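Side-chain contacts in xyloglucan-specific endo-beta-1,4-glucanase BoGH9A (Bacteroides ovatus, PDB 6DHT), which catalyses the endohydrolysis of 1,4-beta-D-glucosidic linkages in xyloglucan, cutting its backbone into xyloglucan oligosaccharides: residues Leu226-Pro231 with His238-Pro243; Phe244-Val249 with Cys254-Tyr259; Ala426-Asp431 with Ala441-Asn446; Tyr473-Gly476 with Phe482-Val485. All blocks are in the same frame, centred on the assembly; numbering follows the deposited sequence.

Contact 1. Residues Leu226-Pro231 with His238-Pro243; sequences LTMQDP and HKLTTP
The flat group met here is the peptide joining Lys-239 to Leu-240, and the methyl of Met-228 rests on one of its faces. Met-228 CE stands almost straight above the carbonyl carbon, 3.6 Å from Lys-239 C. Met-228 CE lies 3.8 Å from Leu-240 N and 4.2 Å from Leu-240 CB, so the methyl also brushes the start of that side chain. At its edges the strand is hydrogen-bonded through backbone atoms, Lys-239 with Val-261 and Leu-240 with Lys-174. Met-228 reaches the peptide by folding: CG lies anti to the carbonyl carbon (chi1 -68°), and the thioether bends again at chi2 and chi3. No hydrogen bond joins the two segments, although the backbone of Met-228 is bonded to Tyr-237 just ahead of the strand. The side chains of Met-228 and Leu-240 share a third partner, Val-260 of the adjacent strand. Lys-239 leaves in the other direction, and its ammonium is held by Gly-331 O, Gln-317 OE1 and Thr-330 OG1. Farther along, Thr-241 OG1 donates to Thr-242 O at 2.7 Å, in the carbonyl plane on a lone pair. Met-228 belongs to a type I turn, Leu-226 to Gln-229, following helix 213-226. Buried packing of this kind seats a helix-to-strand connection on the small mixed sheet that accompanies the helical barrel of a family 9 glycoside hydrolase.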
loop_
_atom_site.group_PDB
_atom_site.type_symbol
_atom_site.label_atom_id
_atom_site.label_comp_id
_atom_site.label_asym_id
_atom_site.label_seq_id
_atom_site.Cartn_x
_atom_site.Cartn_y
_atom_site.Cartn_z
ATOM N N LEU A 226 -16.664 10.306 5.819
ATOM C CA LEU A 226 -17.763 11.274 5.725
ATOM C C LEU A 226 -18.087 11.913 7.080
ATOM O O LEU A 226 -18.403 13.107 7.142
ATOM C CB LEU A 226 -19.004 10.606 5.138
ATOM C CG LEU A 226 -18.902 10.215 3.666
ATOM C CD1 LEU A 226 -20.122 9.423 3.292
ATOM C CD2 LEU A 226 -18.814 11.426 2.755
ATOM N N THR A 227 -17.992 11.129 8.152
ATOM C CA THR A 227 -18.311 11.617 9.503
ATOM C C THR A 227 -17.243 12.544 10.089
ATOM O O THR A 227 -17.450 13.155 11.144
ATOM C CB THR A 227 -18.549 10.460 10.504
ATOM O OG1 THR A 227 -17.304 9.850 10.885
ATOM C CG2 THR A 227 -19.503 9.423 9.932
ATOM N N MET A 228 -16.103 12.660 9.426
ATOM C CA MET A 228 -15.009 13.499 9.882
ATOM C C MET A 228 -15.046 14.905 9.296
ATOM O O MET A 228 -14.114 15.687 9.538
ATOM C CB MET A 228 -13.675 12.816 9.577
ATOM C CG MET A 228 -13.464 11.575 10.403
ATOM S SD MET A 228 -13.012 11.906 12.099
ATOM C CE MET A 228 -11.345 12.377 11.850
ATOM N N GLN A 229 -16.090 15.187 8.513
ATOM C CA GLN A 229 -16.315 16.501 7.930
ATOM C C GLN A 229 -17.321 17.295 8.771
ATOM O O GLN A 229 -18.409 16.805 9.036
ATOM C CB GLN A 229 -16.845 16.359 6.505
ATOM C CG GLN A 229 -16.993 17.698 5.798
ATOM C CD GLN A 229 -17.259 17.563 4.321
ATOM O OE1 GLN A 229 -18.111 16.794 3.904
ATOM N NE2 GLN A 229 -16.566 18.361 3.537
ATOM N N ASP A 230 -16.930 18.503 9.161
ATOM C CA ASP A 230 -17.812 19.415 9.902
ATOM C C ASP A 230 -18.925 19.834 8.943
ATOM O O ASP A 230 -18.632 20.380 7.884
ATOM C CB ASP A 230 -16.992 20.615 10.365
ATOM C CG ASP A 230 -17.811 21.628 11.170
ATOM O OD1 ASP A 230 -19.048 21.678 11.019
ATOM O OD2 ASP A 230 -17.185 22.382 11.952
ATOM N N PRO A 231 -20.199 19.562 9.294
ATOM C CA PRO A 231 -21.302 19.827 8.364
ATOM C C PRO A 231 -21.526 21.305 8.081
ATOM O O PRO A 231 -22.277 21.618 7.166
ATOM C CB PRO A 231 -22.520 19.244 9.082
ATOM C CG PRO A 231 -22.155 19.275 10.521
ATOM C CD PRO A 231 -20.688 19.030 10.579
ATOM N N HIS A 238 -8.288 16.088 11.352
ATOM C CA HIS A 238 -7.088 15.376 10.896
ATOM C C HIS A 238 -7.144 13.892 11.229
ATOM O O HIS A 238 -6.795 13.048 10.393
ATOM C CB HIS A 238 -5.852 16.029 11.507
ATOM C CG HIS A 238 -4.547 15.616 10.897
ATOM N ND1 HIS A 238 -4.143 15.993 9.629
ATOM C CD2 HIS A 238 -3.527 14.892 11.406
ATOM C CE1 HIS A 238 -2.939 15.521 9.390
ATOM N NE2 HIS A 238 -2.540 14.840 10.450
ATOM N N LYS A 239 -7.544 13.554 12.452
ATOM C CA LYS A 239 -7.587 12.159 12.876
ATOM C C LYS A 239 -8.566 11.973 14.038
ATOM O O LYS A 239 -9.019 12.957 14.664
ATOM C CB LYS A 239 -6.197 11.678 13.260
ATOM C CG LYS A 239 -5.558 12.506 14.388
ATOM C CD LYS A 239 -4.202 11.951 14.783
ATOM C CE LYS A 239 -3.464 12.879 15.750
ATOM N NZ LYS A 239 -2.183 12.317 16.226
ATOM N N LEU A 240 -8.902 10.713 14.300
ATOM C CA LEU A 240 -9.697 10.303 15.442
ATOM C C LEU A 240 -8.771 9.454 16.284
ATOM O O LEU A 240 -8.228 8.455 15.813
ATOM C CB LEU A 240 -10.940 9.552 14.989
ATOM C CG LEU A 240 -11.997 9.209 16.048
ATOM C CD1 LEU A 240 -13.306 8.852 15.390
ATOM C CD2 LEU A 240 -11.535 8.047 16.909
ATOM N N THR A 241 -8.535 9.873 17.529
ATOM C CA THR A 241 -7.431 9.327 18.299
ATOM C C THR A 241 -7.684 9.373 19.806
ATOM O O THR A 241 -8.519 10.140 20.298
ATOM C CB THR A 241 -6.125 10.120 17.981
ATOM O OG1 THR A 241 -4.991 9.536 18.612
ATOM C CG2 THR A 241 -6.269 11.607 18.377
ATOM N N THR A 242 -6.961 8.524 20.515
ATOM C CA THR A 242 -6.820 8.660 21.965
ATOM C C THR A 242 -5.679 9.630 22.191
ATOM O O THR A 242 -4.904 9.918 21.291
ATOM C CB THR A 242 -6.495 7.308 22.579
ATOM O OG1 THR A 242 -5.425 6.703 21.858
ATOM C CG2 THR A 242 -7.692 6.396 22.550
ATOM N N PRO A 243 -5.543 10.161 23.419
ATOM C CA PRO A 243 -4.405 11.064 23.628
ATOM C C PRO A 243 -3.044 10.375 23.550
ATOM O O PRO A 243 -2.070 10.952 23.046
ATOM C CB PRO A 243 -4.653 11.590 25.053
ATOM C CG PRO A 243 -6.126 11.537 25.189
ATOM C CD PRO A 243 -6.542 10.267 24.489
#

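Contact 2. Residues Phe244-Val249 with Cys254-Tyr259; sequences FFEGFV and CKQQRY
The amide of Gln-256 pairs with both backbone polar atoms of Phe-244. Gln-256 OE1 accepts Phe-244 N at 3.1 Å, in the carbonyl plane on a lone pair, while Gln-256 NE2 gives one N-H to Phe-244 O at 2.9 Å. The second bond is bent (138°) and arrives above the carbonyl plane; Phe-244 O also takes the hydroxyl of Thr-242. The other N-H of Gln-256 NE2 runs straighter (166°) to Glu-246 OE1 at 3.1 Å, meeting the carboxylate from above its plane. OE1 of Glu-246 further accepts a water at 2.7 Å, which in turn accepts Lys-255 N. The remaining oxygen, Glu-246 OE2, has a weak bond from Gln-256 N at 3.4 Å. With Glu-246 CG beside its backbone N (chi1 -58°), that atom lies 3.8 Å from Cys-254 SG; the bend at chi2 then turns the carboxylate toward Gln-256. Val-249 CG2 touches the same sulfur. Were Gln-256 an alanine, Phe-244 N would be likely to lose its acceptor and the Glu-246 carboxylate to be set free to turn. The bonds cross-brace the long loop of a beta hairpin between strands 239-241 and 259-260, which carries Phe-245 against the predicted nucleophile Asp-171 at the active site.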
loop_
_atom_site.group_PDB
_atom_site.type_symbol
_atom_site.label_atom_id
_atom_site.label_comp_id
_atom_site.label_asym_id
_atom_site.label_seq_id
_atom_site.Cartn_x
_atom_site.Cartn_y
_atom_site.Cartn_z
ATOM N N PHE A 244 -2.962 9.155 24.079
ATOM C CA PHE A 244 -1.755 8.347 24.014
ATOM C C PHE A 244 -2.023 7.041 23.261
ATOM O O PHE A 244 -3.134 6.531 23.258
ATOM C CB PHE A 244 -1.260 7.957 25.425
ATOM C CG PHE A 244 -0.750 9.105 26.253
ATOM C CD1 PHE A 244 0.527 9.606 26.055
ATOM C CD2 PHE A 244 -1.541 9.658 27.245
ATOM C CE1 PHE A 244 1.001 10.665 26.818
ATOM C CE2 PHE A 244 -1.072 10.714 28.019
ATOM C CZ PHE A 244 0.200 11.214 27.799
ATOM N N PHE A 245 -0.979 6.478 22.692
ATOM C CA PHE A 245 -1.069 5.112 22.201
ATOM C C PHE A 245 -1.414 4.197 23.355
ATOM O O PHE A 245 -0.869 4.357 24.452
ATOM C CB PHE A 245 0.252 4.655 21.585
ATOM C CG PHE A 245 0.585 5.317 20.293
ATOM C CD1 PHE A 245 -0.276 5.222 19.199
ATOM C CD2 PHE A 245 1.797 5.962 20.129
ATOM C CE1 PHE A 245 0.052 5.816 17.984
ATOM C CE2 PHE A 245 2.144 6.544 18.926
ATOM C CZ PHE A 245 1.265 6.451 17.832
ATOM N N GLU A 246 -2.324 3.265 23.123
ATOM C CA GLU A 246 -2.637 2.196 24.049
ATOM C C GLU A 246 -1.496 1.210 24.186
ATOM O O GLU A 246 -0.581 1.137 23.355
ATOM C CB GLU A 246 -3.893 1.453 23.568
ATOM C CG GLU A 246 -5.125 2.312 23.415
ATOM C CD GLU A 246 -5.858 2.643 24.719
ATOM O OE1 GLU A 246 -5.236 2.568 25.807
ATOM O OE2 GLU A 246 -7.065 2.977 24.650
ATOM N N GLY A 247 -1.526 0.417 25.253
ATOM C CA GLY A 247 -0.614 -0.695 25.362
ATOM C C GLY A 247 -1.007 -1.780 24.378
ATOM O O GLY A 247 -1.938 -1.593 23.560
ATOM N N PHE A 248 -0.301 -2.896 24.447
ATOM C CA PHE A 248 -0.552 -4.045 23.583
ATOM C C PHE A 248 -1.688 -4.895 24.162
ATOM O O PHE A 248 -1.478 -6.001 24.678
ATOM C CB PHE A 248 0.743 -4.798 23.278
ATOM C CG PHE A 248 1.537 -4.151 22.169
ATOM C CD1 PHE A 248 1.910 -2.819 22.267
ATOM C CD2 PHE A 248 1.789 -4.819 20.985
ATOM C CE1 PHE A 248 2.583 -2.189 21.239
ATOM C CE2 PHE A 248 2.464 -4.186 19.940
ATOM C CZ PHE A 248 2.861 -2.870 20.075
ATOM N N VAL A 249 -2.894 -4.345 24.042
ATOM C CA VAL A 249 -4.097 -4.949 24.586
ATOM C C VAL A 249 -5.135 -5.120 23.486
ATOM O O VAL A 249 -5.036 -4.484 22.435
ATOM C CB VAL A 249 -4.697 -4.077 25.695
ATOM C CG1 VAL A 249 -3.662 -3.862 26.807
ATOM C CG2 VAL A 249 -5.153 -2.743 25.186
ATOM N N CYS A 254 -9.526 -1.593 25.572
ATOM C CA CYS A 254 -9.081 -0.212 25.463
ATOM C C CYS A 254 -10.054 0.708 26.179
ATOM O O CYS A 254 -11.268 0.558 26.045
ATOM C CB CYS A 254 -8.961 0.196 23.991
ATOM S SG CYS A 254 -7.578 -0.582 23.154
ATOM N N LYS A 255 -9.533 1.659 26.945
ATOM C CA LYS A 255 -10.395 2.472 27.793
ATOM C C LYS A 255 -10.188 3.971 27.649
ATOM O O LYS A 255 -10.980 4.744 28.174
ATOM C CB LYS A 255 -10.226 2.032 29.252
ATOM C CG LYS A 255 -10.753 0.623 29.480
ATOM C CD LYS A 255 -10.462 0.077 30.859
ATOM C CE LYS A 255 -10.731 -1.429 30.892
ATOM N NZ LYS A 255 -11.960 -1.824 30.121
ATOM N N GLN A 256 -9.139 4.398 26.956
ATOM C CA GLN A 256 -8.920 5.830 26.754
ATOM C C GLN A 256 -10.050 6.500 25.982
ATOM O O GLN A 256 -10.707 5.883 25.140
ATOM C CB GLN A 256 -7.607 6.096 26.034
ATOM C CG GLN A 256 -6.374 5.974 26.868
ATOM C CD GLN A 256 -5.149 6.468 26.123
ATOM O OE1 GLN A 256 -4.965 7.672 25.928
ATOM N NE2 GLN A 256 -4.334 5.534 25.648
ATOM N N GLN A 257 -10.266 7.778 26.262
ATOM C CA GLN A 257 -11.287 8.548 25.569
ATOM C C GLN A 257 -10.831 8.829 24.131
ATOM O O GLN A 257 -9.644 9.066 23.892
ATOM C CB GLN A 257 -11.562 9.862 26.329
ATOM C CG GLN A 257 -12.501 10.844 25.642
ATOM C CD GLN A 257 -13.914 10.301 25.467
ATOM O OE1 GLN A 257 -14.395 10.144 24.338
ATOM N NE2 GLN A 257 -14.592 10.026 26.583
ATOM N N ARG A 258 -11.790 8.815 23.207
ATOM C CA ARG A 258 -11.538 9.074 21.781
ATOM C C ARG A 258 -11.916 10.504 21.405
ATOM O O ARG A 258 -12.979 10.999 21.800
ATOM C CB ARG A 258 -12.325 8.072 20.920
ATOM C CG ARG A 258 -11.960 6.612 21.172
ATOM C CD ARG A 258 -10.707 6.196 20.432
ATOM N NE ARG A 258 -11.014 5.588 19.137
ATOM C CZ ARG A 258 -10.121 4.912 18.410
ATOM N NH1 ARG A 258 -8.864 4.789 18.797
ATOM N NH2 ARG A 258 -10.496 4.382 17.256
ATOM N N TYR A 259 -11.038 11.155 20.644
ATOM C CA TYR A 259 -11.219 12.545 20.223
ATOM C C TYR A 259 -11.073 12.702 18.720
ATOM O O TYR A 259 -10.342 11.935 18.103
ATOM C CB TYR A 259 -10.156 13.454 20.843
ATOM C CG TYR A 259 -10.187 13.563 22.351
ATOM C CD1 TYR A 259 -9.521 12.648 23.137
ATOM C CD2 TYR A 259 -10.856 14.605 22.972
ATOM C CE1 TYR A 259 -9.534 12.742 24.516
ATOM C CE2 TYR A 259 -10.872 14.715 24.359
ATOM C CZ TYR A 259 -10.212 13.775 25.118
ATOM O OH TYR A 259 -10.214 13.861 26.495
HETATM O O HOH W 1 -6.791 1.946 27.865
#

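Contact 3. Residues Ala426-Asp431 with Ala441-Asn446; sequences APYGND and AEKCMN
Cys-444 presses its CB onto one face of the Tyr-428 ring, 3.5 Å from the centroid and only 11° off the ring normal, a close CH-pi contact. The sulfur leans over the same face toward the CD2 side: Cys-444 SG is 3.5 Å from Tyr-428 CD2 and approaches the centroid obliquely, as a sulfur-aromatic contact. With SG anti to the backbone N (chi1 -172°), both atoms of this short side chain lie against the ring. This is the tight, buried part. Beyond the CD1 edge the packing thins, where Lys-443 CG comes alongside at 3.9 Å from Tyr-428 CD1. From there the extended lysine chain runs toward the partly exposed side, and its ammonium forms a salt bridge with Asp-434; Asp-431, on the exposed side, stays farther off, its OD1 6.0 Å from Lys-443 NZ. Asp-434 serves the ring as well, its backbone O bonding to Tyr-428 OH, while Tyr-473 meets Tyr-428 edge-to-face. With a leucine in place of Tyr-428, Asp-434 O would probably be left without its hydroxyl partner and the flat face over Cys-444 CB lost. The helix is locally widened here, Asn-446 N bonding to Ala-441 O at 3.1 Å in a pi-type turn. Asn-470 of helix 461-474 ties the two segments, OD1 bonding to Tyr-428 N and ND2 to Cys-444 O. No hydrogen bond passes directly between them, so loop 426-431 meets helix 439-458 through dispersion and CH-pi contact, while Asp-434 O anchors the hydroxyl and Asn-470 the two backbones.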
loop_
_atom_site.group_PDB
_atom_site.type_symbol
_atom_site.label_atom_id
_atom_site.label_comp_id
_atom_site.label_asym_id
_atom_site.label_seq_id
_atom_site.Cartn_x
_atom_site.Cartn_y
_atom_site.Cartn_z
ATOM N N ALA A 426 17.355 -6.705 -9.049
ATOM C CA ALA A 426 16.148 -5.851 -8.988
ATOM C C ALA A 426 16.541 -4.400 -8.905
ATOM O O ALA A 426 17.589 -4.056 -8.400
ATOM C CB ALA A 426 15.262 -6.194 -7.785
ATOM N N PRO A 427 15.650 -3.503 -9.370
ATOM C CA PRO A 427 15.985 -2.089 -9.227
ATOM C C PRO A 427 16.141 -1.648 -7.779
ATOM O O PRO A 427 16.967 -0.795 -7.458
ATOM C CB PRO A 427 14.788 -1.378 -9.863
ATOM C CG PRO A 427 14.100 -2.352 -10.675
ATOM C CD PRO A 427 14.460 -3.726 -10.210
ATOM N N TYR A 428 15.318 -2.222 -6.909
ATOM C CA TYR A 428 15.348 -1.919 -5.492
ATOM C C TYR A 428 16.341 -2.815 -4.740
ATOM O O TYR A 428 16.390 -4.017 -4.971
ATOM C CB TYR A 428 13.947 -2.113 -4.895
ATOM C CG TYR A 428 13.954 -1.918 -3.396
ATOM C CD1 TYR A 428 13.865 -0.651 -2.830
ATOM C CD2 TYR A 428 14.117 -2.988 -2.525
ATOM C CE1 TYR A 428 13.896 -0.462 -1.467
ATOM C CE2 TYR A 428 14.154 -2.804 -1.160
ATOM C CZ TYR A 428 14.064 -1.538 -0.628
ATOM O OH TYR A 428 14.086 -1.333 0.741
ATOM N N GLY A 429 17.124 -2.213 -3.849
ATOM C CA GLY A 429 17.841 -2.963 -2.828
ATOM C C GLY A 429 19.346 -2.906 -2.898
ATOM O O GLY A 429 19.986 -3.618 -2.145
ATOM N N ASN A 430 19.901 -2.075 -3.775
ATOM C CA ASN A 430 21.358 -1.991 -3.913
ATOM C C ASN A 430 21.938 -0.615 -3.610
ATOM O O ASN A 430 23.096 -0.328 -3.952
ATOM C CB ASN A 430 21.806 -2.445 -5.294
ATOM C CG ASN A 430 23.237 -2.973 -5.298
ATOM O OD1 ASN A 430 23.676 -3.636 -4.356
ATOM N ND2 ASN A 430 23.965 -2.662 -6.350
ATOM N N ASP A 431 21.146 0.219 -2.948
ATOM C CA ASP A 431 21.602 1.514 -2.460
ATOM C C ASP A 431 21.256 1.590 -0.983
ATOM O O ASP A 431 20.138 1.260 -0.595
ATOM C CB ASP A 431 20.897 2.636 -3.225
ATOM C CG ASP A 431 21.482 4.018 -2.938
ATOM O OD1 ASP A 431 21.595 4.417 -1.764
ATOM O OD2 ASP A 431 21.833 4.714 -3.912
ATOM N N ALA A 441 7.360 -0.922 1.357
ATOM C CA ALA A 441 6.173 -0.386 0.687
ATOM C C ALA A 441 6.509 0.920 -0.022
ATOM O O ALA A 441 6.203 1.086 -1.218
ATOM C CB ALA A 441 5.058 -0.162 1.676
ATOM N N GLU A 442 7.072 1.870 0.718
ATOM C CA GLU A 442 7.266 3.240 0.229
ATOM C C GLU A 442 8.179 3.330 -0.956
ATOM O O GLU A 442 7.977 4.180 -1.835
ATOM C CB GLU A 442 7.852 4.147 1.310
ATOM C CG GLU A 442 7.761 5.650 0.951
ATOM C CD GLU A 442 8.380 6.611 1.990
ATOM O OE1 GLU A 442 8.030 6.550 3.184
ATOM O OE2 GLU A 442 9.212 7.460 1.601
ATOM N N LYS A 443 9.210 2.495 -0.980
ATOM C CA LYS A 443 10.135 2.506 -2.083
ATOM C C LYS A 443 10.015 1.263 -2.936
ATOM O O LYS A 443 9.767 1.365 -4.128
ATOM C CB LYS A 443 11.564 2.735 -1.634
ATOM C CG LYS A 443 12.471 3.021 -2.801
ATOM C CD LYS A 443 13.741 3.681 -2.392
ATOM C CE LYS A 443 14.469 4.173 -3.619
ATOM N NZ LYS A 443 15.822 4.662 -3.281
ATOM N N CYS A 444 10.183 0.069 -2.385
ATOM C CA CYS A 444 10.198 -1.112 -3.250
ATOM C C CYS A 444 8.861 -1.322 -3.994
ATOM O O CYS A 444 8.820 -1.413 -5.216
ATOM C CB CYS A 444 10.595 -2.348 -2.445
ATOM S SG CYS A 444 10.881 -3.815 -3.429
ATOM N N MET A 445 7.769 -1.397 -3.237
ATOM C CA MET A 445 6.472 -1.601 -3.879
ATOM C C MET A 445 6.096 -0.414 -4.766
ATOM O O MET A 445 5.661 -0.603 -5.897
ATOM C CB MET A 445 5.345 -1.806 -2.860
ATOM C CG MET A 445 5.304 -3.129 -2.165
ATOM S SD MET A 445 4.995 -4.535 -3.191
ATOM C CE MET A 445 6.680 -5.057 -3.560
ATOM N N ASN A 446 6.243 0.807 -4.261
ATOM C CA ASN A 446 5.723 1.943 -5.033
ATOM C C ASN A 446 6.610 2.271 -6.230
ATOM O O ASN A 446 6.139 2.820 -7.229
ATOM C CB ASN A 446 5.426 3.145 -4.132
ATOM C CG ASN A 446 4.200 2.920 -3.323
ATOM O OD1 ASN A 446 3.422 2.013 -3.614
ATOM N ND2 ASN A 446 4.044 3.680 -2.257
#

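Contact 4. Residues Tyr473-Gly476 with Phe482-Val485; sequences YILG and FCYV
Tyr-484 N donates to Ile-474 O at 2.9 Å, with 173° at the hydrogen and the donor nearly in line with the carbonyl. Ile-474 O also receives a CA-H contact from Cys-483 CA at 3.5 Å, and Gly-476 CA answers with a CA-H contact to Phe-482 O at 3.4 Å. Beside these backbone pairs, Leu-475 CD2 touches Cys-483 SG at 3.8 Å, reached because the sulfur stands anti to its backbone N (chi1 168°); Ile-474 CD1 meets Val-485 CG2 more loosely at 4.3 Å. The setting is the C-terminal end of helix 461-474, where Leu-475 leaves helical geometry and the chain doubles back so that 482-485 runs past the helix end. Gly-476 suits this exit, since at its backbone angles a CB would collide with the preceding carbonyl. One water links the tyrosines, donating to Tyr-473 OH and lying 2.8 Å from Tyr-484 OH, which also bonds to Thr-480. Phe-482 CB lies over one face of the Tyr-484 ring, toward its rim. Farther out, Asn-478 ND2 bridges Tyr-473 O and Phe-482 O across the turn, and Tyr-537 meets both Phe-482 and Tyr-484 edge-to-face. The Phe-482 side chain comes within about 4 Å of that of Asp-539, a predicted active-site residue.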
loop_
_atom_site.group_PDB
_atom_site.type_symbol
_atom_site.label_atom_id
_atom_site.label_comp_id
_atom_site.label_asym_id
_atom_site.label_seq_id
_atom_site.Cartn_x
_atom_site.Cartn_y
_atom_site.Cartn_z
ATOM N N TYR A 473 11.807 -9.452 -4.739
ATOM C CA TYR A 473 12.598 -9.001 -3.597
ATOM C C TYR A 473 11.801 -9.113 -2.303
ATOM O O TYR A 473 12.290 -9.686 -1.313
ATOM C CB TYR A 473 13.120 -7.554 -3.776
ATOM C CG TYR A 473 14.075 -7.120 -2.692
ATOM C CD1 TYR A 473 13.613 -6.704 -1.463
ATOM C CD2 TYR A 473 15.438 -7.167 -2.896
ATOM C CE1 TYR A 473 14.472 -6.336 -0.447
ATOM C CE2 TYR A 473 16.304 -6.791 -1.893
ATOM C CZ TYR A 473 15.817 -6.369 -0.682
ATOM O OH TYR A 473 16.695 -6.020 0.336
ATOM N N ILE A 474 10.597 -8.562 -2.226
ATOM C CA ILE A 474 9.902 -8.652 -0.955
ATOM C C ILE A 474 9.417 -10.049 -0.633
ATOM O O ILE A 474 9.148 -10.318 0.545
ATOM C CB ILE A 474 8.744 -7.672 -0.786
ATOM C CG1 ILE A 474 7.609 -8.066 -1.687
ATOM C CG2 ILE A 474 9.195 -6.182 -0.971
ATOM C CD1 ILE A 474 6.304 -7.545 -1.178
ATOM N N LEU A 475 9.291 -10.919 -1.636
ATOM C CA LEU A 475 8.812 -12.278 -1.421
ATOM C C LEU A 475 9.925 -13.296 -1.114
ATOM O O LEU A 475 9.660 -14.493 -1.039
ATOM C CB LEU A 475 7.921 -12.723 -2.588
ATOM C CG LEU A 475 6.672 -11.866 -2.791
ATOM C CD1 LEU A 475 5.982 -12.349 -4.046
ATOM C CD2 LEU A 475 5.759 -11.915 -1.584
ATOM N N GLY A 476 11.145 -12.805 -0.945
ATOM C CA GLY A 476 12.220 -13.651 -0.430
ATOM C C GLY A 476 13.576 -13.465 -1.075
ATOM O O GLY A 476 14.593 -13.958 -0.536
ATOM N N PHE A 482 13.654 -13.385 4.279
ATOM C CA PHE A 482 12.228 -13.298 4.625
ATOM C C PHE A 482 11.372 -12.970 3.414
ATOM O O PHE A 482 11.749 -12.150 2.589
ATOM C CB PHE A 482 11.975 -12.207 5.645
ATOM C CG PHE A 482 12.245 -12.622 7.063
ATOM C CD1 PHE A 482 13.527 -12.575 7.586
ATOM C CD2 PHE A 482 11.214 -13.055 7.869
ATOM C CE1 PHE A 482 13.766 -12.953 8.914
ATOM C CE2 PHE A 482 11.434 -13.435 9.175
ATOM C CZ PHE A 482 12.726 -13.391 9.712
ATOM N N CYS A 483 10.241 -13.655 3.329
ATOM C CA CYS A 483 9.092 -13.144 2.604
ATOM C C CYS A 483 8.428 -12.216 3.593
ATOM O O CYS A 483 7.964 -12.669 4.637
ATOM C CB CYS A 483 8.165 -14.279 2.247
ATOM S SG CYS A 483 6.556 -13.747 1.646
ATOM N N TYR A 484 8.422 -10.923 3.293
ATOM C CA TYR A 484 8.066 -9.896 4.270
ATOM C C TYR A 484 6.561 -9.637 4.428
ATOM O O TYR A 484 6.156 -8.586 4.881
ATOM C CB TYR A 484 8.778 -8.578 3.933
ATOM C CG TYR A 484 10.288 -8.542 4.134
ATOM C CD1 TYR A 484 10.821 -8.433 5.411
ATOM C CD2 TYR A 484 11.146 -8.518 3.063
ATOM C CE1 TYR A 484 12.173 -8.323 5.596
ATOM C CE2 TYR A 484 12.524 -8.417 3.228
ATOM C CZ TYR A 484 13.023 -8.328 4.509
ATOM O OH TYR A 484 14.398 -8.214 4.699
ATOM N N VAL A 485 5.749 -10.628 4.094
ATOM C CA VAL A 485 4.302 -10.520 4.198
ATOM C C VAL A 485 3.821 -11.619 5.138
ATOM O O VAL A 485 4.095 -12.804 4.911
ATOM C CB VAL A 485 3.623 -10.718 2.837
ATOM C CG1 VAL A 485 2.118 -10.548 2.992
ATOM C CG2 VAL A 485 4.126 -9.694 1.824
HETATM O O HOH W 2 16.413 -7.417 2.878
#

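Overall arrangement
Contacts 1, 3 and 4 are buried, whereas contact 2 lies at the surface and alone relies on a set of side-chain hydrogen bonds. Contacts 1 and 2 adjoin, their centres about 16 Å apart: strand 239-241 of contact 1 runs into the loop of contact 2, and Thr-241 O and Tyr-259 N probably bond across the hairpin. On the opposite side of the chain's centre from contact 1, contacts 3 and 4 have their centres about 12 Å apart; each joins a loop to one of the consecutive helices 439-458 and 461-474, and Met-445 CE packs on Ile-474 CD1 at 3.5 Å. Contact 3 is aromatic and sulfur packing, contact 4 chiefly backbone bonding at a helix end, and contact 1 a methyl on a peptide.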